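Local structure of adhesion and penetration protein autotransporter (Haemophilus influenzae, 3SYJ) at residues A[618-623]-A[691-696]. The protein promotes adherence and invasion by directly binding a host cell structure, drives aggregation of bacteria through self-association, and is probably a serine protease. Numbering follows the deposited sequence.
Sequences WDHDWI and DTKVIN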
loop_
_atom_site.group_PDB
_atom_site.type_symbol
_atom_site.label_atom_id
_atom_site.label_comp_id
_atom_site.label_asym_id
_atom_site.label_seq_id
_atom_site.Cartn_x
_atom_site.Cartn_y
_atom_site.Cartn_z
ATOM N N TRP A 618 46.330 1.034 8.638
ATOM C CA TRP A 618 46.096 1.612 7.307
ATOM C C TRP A 618 44.666 2.114 7.158
ATOM O O TRP A 618 43.714 1.347 7.294
ATOM C CB TRP A 618 46.405 0.618 6.178
ATOM C CG TRP A 618 47.805 0.068 6.190
ATOM C CD1 TRP A 618 48.893 0.601 6.821
ATOM C CD2 TRP A 618 48.272 -1.112 5.517
ATOM N NE1 TRP A 618 50.000 -0.179 6.597
ATOM C CE2 TRP A 618 49.648 -1.238 5.800
ATOM C CE3 TRP A 618 47.661 -2.076 4.708
ATOM C CZ2 TRP A 618 50.423 -2.289 5.306
ATOM C CZ3 TRP A 618 48.435 -3.122 4.216
ATOM C CH2 TRP A 618 49.800 -3.219 4.518
ATOM N N ASP A 619 44.528 3.400 6.853
ATOM C CA ASP A 619 43.228 4.071 6.828
ATOM C C ASP A 619 42.287 3.549 5.732
ATOM O O ASP A 619 41.072 3.717 5.823
ATOM C CB ASP A 619 43.436 5.591 6.681
ATOM C CG ASP A 619 42.351 6.409 7.368
ATOM O OD1 ASP A 619 41.677 5.889 8.287
ATOM O OD2 ASP A 619 42.187 7.589 6.993
ATOM N N HIS A 620 42.849 2.927 4.697
ATOM C CA HIS A 620 42.056 2.370 3.600
ATOM C C HIS A 620 41.822 0.871 3.766
ATOM O O HIS A 620 41.164 0.240 2.938
ATOM C CB HIS A 620 42.768 2.597 2.270
ATOM C CG HIS A 620 44.020 1.789 2.117
ATOM N ND1 HIS A 620 45.257 2.252 2.512
ATOM C CD2 HIS A 620 44.223 0.542 1.628
ATOM C CE1 HIS A 620 46.169 1.326 2.270
ATOM N NE2 HIS A 620 45.568 0.278 1.736
ATOM N N ASP A 621 42.382 0.297 4.823
ATOM C CA ASP A 621 42.334 -1.145 5.027
ATOM C C ASP A 621 41.623 -1.457 6.347
ATOM O O ASP A 621 42.260 -1.612 7.395
ATOM C CB ASP A 621 43.760 -1.708 5.016
ATOM C CG ASP A 621 43.808 -3.195 5.273
ATOM O OD1 ASP A 621 42.763 -3.856 5.151
ATOM O OD2 ASP A 621 44.897 -3.710 5.596
ATOM N N TRP A 622 40.293 -1.519 6.279
ATOM C CA TRP A 622 39.440 -1.789 7.438
ATOM C C TRP A 622 38.595 -3.039 7.226
ATOM O O TRP A 622 38.320 -3.426 6.090
ATOM C CB TRP A 622 38.498 -0.607 7.692
ATOM C CG TRP A 622 39.107 0.486 8.501
ATOM C CD1 TRP A 622 40.337 1.056 8.321
ATOM C CD2 TRP A 622 38.508 1.163 9.616
ATOM N NE1 TRP A 622 40.542 2.033 9.264
ATOM C CE2 TRP A 622 39.436 2.120 10.068
ATOM C CE3 TRP A 622 37.280 1.045 10.281
ATOM C CZ2 TRP A 622 39.174 2.962 11.151
ATOM C CZ3 TRP A 622 37.024 1.878 11.354
ATOM C CH2 TRP A 622 37.966 2.826 11.778
ATOM N N ILE A 623 38.182 -3.656 8.332
ATOM C CA ILE A 623 37.257 -4.782 8.304
ATOM C C ILE A 623 35.814 -4.285 8.335
ATOM O O ILE A 623 35.458 -3.437 9.160
ATOM C CB ILE A 623 37.479 -5.717 9.514
ATOM C CG1 ILE A 623 38.953 -6.139 9.590
ATOM C CG2 ILE A 623 36.553 -6.919 9.427
ATOM C CD1 ILE A 623 39.295 -7.074 10.736
ATOM N N ASP A 691 41.049 11.253 1.447
ATOM C CA ASP A 691 41.764 10.380 0.522
ATOM C C ASP A 691 40.792 9.542 -0.298
ATOM O O ASP A 691 39.886 8.914 0.245
ATOM C CB ASP A 691 42.761 9.480 1.256
ATOM C CG ASP A 691 43.692 8.731 0.304
ATOM O OD1 ASP A 691 43.234 8.272 -0.762
ATOM O OD2 ASP A 691 44.889 8.598 0.625
ATOM N N THR A 692 41.000 9.544 -1.609
ATOM C CA THR A 692 40.165 8.827 -2.565
ATOM C C THR A 692 40.150 7.327 -2.274
ATOM O O THR A 692 39.105 6.676 -2.350
ATOM C CB THR A 692 40.675 9.063 -4.010
ATOM O OG1 THR A 692 40.711 10.469 -4.281
ATOM C CG2 THR A 692 39.783 8.381 -5.037
ATOM N N LYS A 693 41.319 6.791 -1.943
ATOM C CA LYS A 693 41.480 5.368 -1.685
ATOM C C LYS A 693 40.694 4.973 -0.447
ATOM O O LYS A 693 40.038 3.932 -0.417
ATOM C CB LYS A 693 42.962 5.046 -1.496
ATOM C CG LYS A 693 43.258 3.600 -1.134
ATOM C CD LYS A 693 43.059 2.669 -2.320
ATOM C CE LYS A 693 43.753 1.319 -2.098
ATOM N NZ LYS A 693 45.249 1.428 -2.006
ATOM N N VAL A 694 40.766 5.818 0.575
ATOM C CA VAL A 694 40.036 5.587 1.806
ATOM C C VAL A 694 38.540 5.703 1.547
ATOM O O VAL A 694 37.765 4.834 1.932
ATOM C CB VAL A 694 40.458 6.579 2.902
ATOM C CG1 VAL A 694 39.677 6.322 4.174
ATOM C CG2 VAL A 694 41.958 6.486 3.164
ATOM N N ILE A 695 38.142 6.779 0.878
ATOM C CA ILE A 695 36.739 7.019 0.574
ATOM C C ILE A 695 36.134 5.862 -0.203
ATOM O O ILE A 695 35.014 5.425 0.082
ATOM C CB ILE A 695 36.555 8.329 -0.218
ATOM C CG1 ILE A 695 36.796 9.532 0.692
ATOM C CG2 ILE A 695 35.166 8.404 -0.844
ATOM C CD1 ILE A 695 37.095 10.800 -0.061
ATOM N N ASN A 696 36.878 5.357 -1.178
ATOM C CA ASN A 696 36.370 4.285 -2.028
ATOM C C ASN A 696 36.314 2.948 -1.308
ATOM O O ASN A 696 35.643 2.029 -1.766
ATOM C CB ASN A 696 37.211 4.145 -3.304
ATOM C CG ASN A 696 36.968 5.271 -4.296
ATOM O OD1 ASN A 696 35.888 5.871 -4.334
ATOM N ND2 ASN A 696 37.974 5.557 -5.113
#
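His620 and Val694 bring the two backbones to within 4.2 Å, measured between their CA atoms, where a type I beta turn running from Trp618 to Asp621 meets the first turn of the short helix 692-697. Both belong to the second beta-solenoid repeat region of the passenger domain, the turn leading into strand 622-629 and the helix following strand 682-688 and preceding strand 701-709 in sequence. Asp691 N-caps this helix, its OD1 accepting from Lys693 N at 2.7 Å. Across the interface the packing is by van der Waals contact. Val694, buried, turns both methyls to Asp619: CG1 sits 3.4 Å from Asp619 O, while CG2 lies 3.9 Å from Asp619 CB. The carboxylate of Asp619 also passes beside these methyls, and its OD1 forms a salt bridge with Arg643, whose guanidinium makes a cation-pi contact with Trp622. On the other flank Lys693 crosses His620 at a slant. With chi1 at 176°, Lys693 CG touches His620 CB at 3.6 Å; bends at chi2 (73°) and chi4 (-65°) then bring NZ over one imidazole face, near its rim, 3.9 Å from both His620 CD2 and His620 NE2. Asp621 CB lies toward the rim of the opposite face.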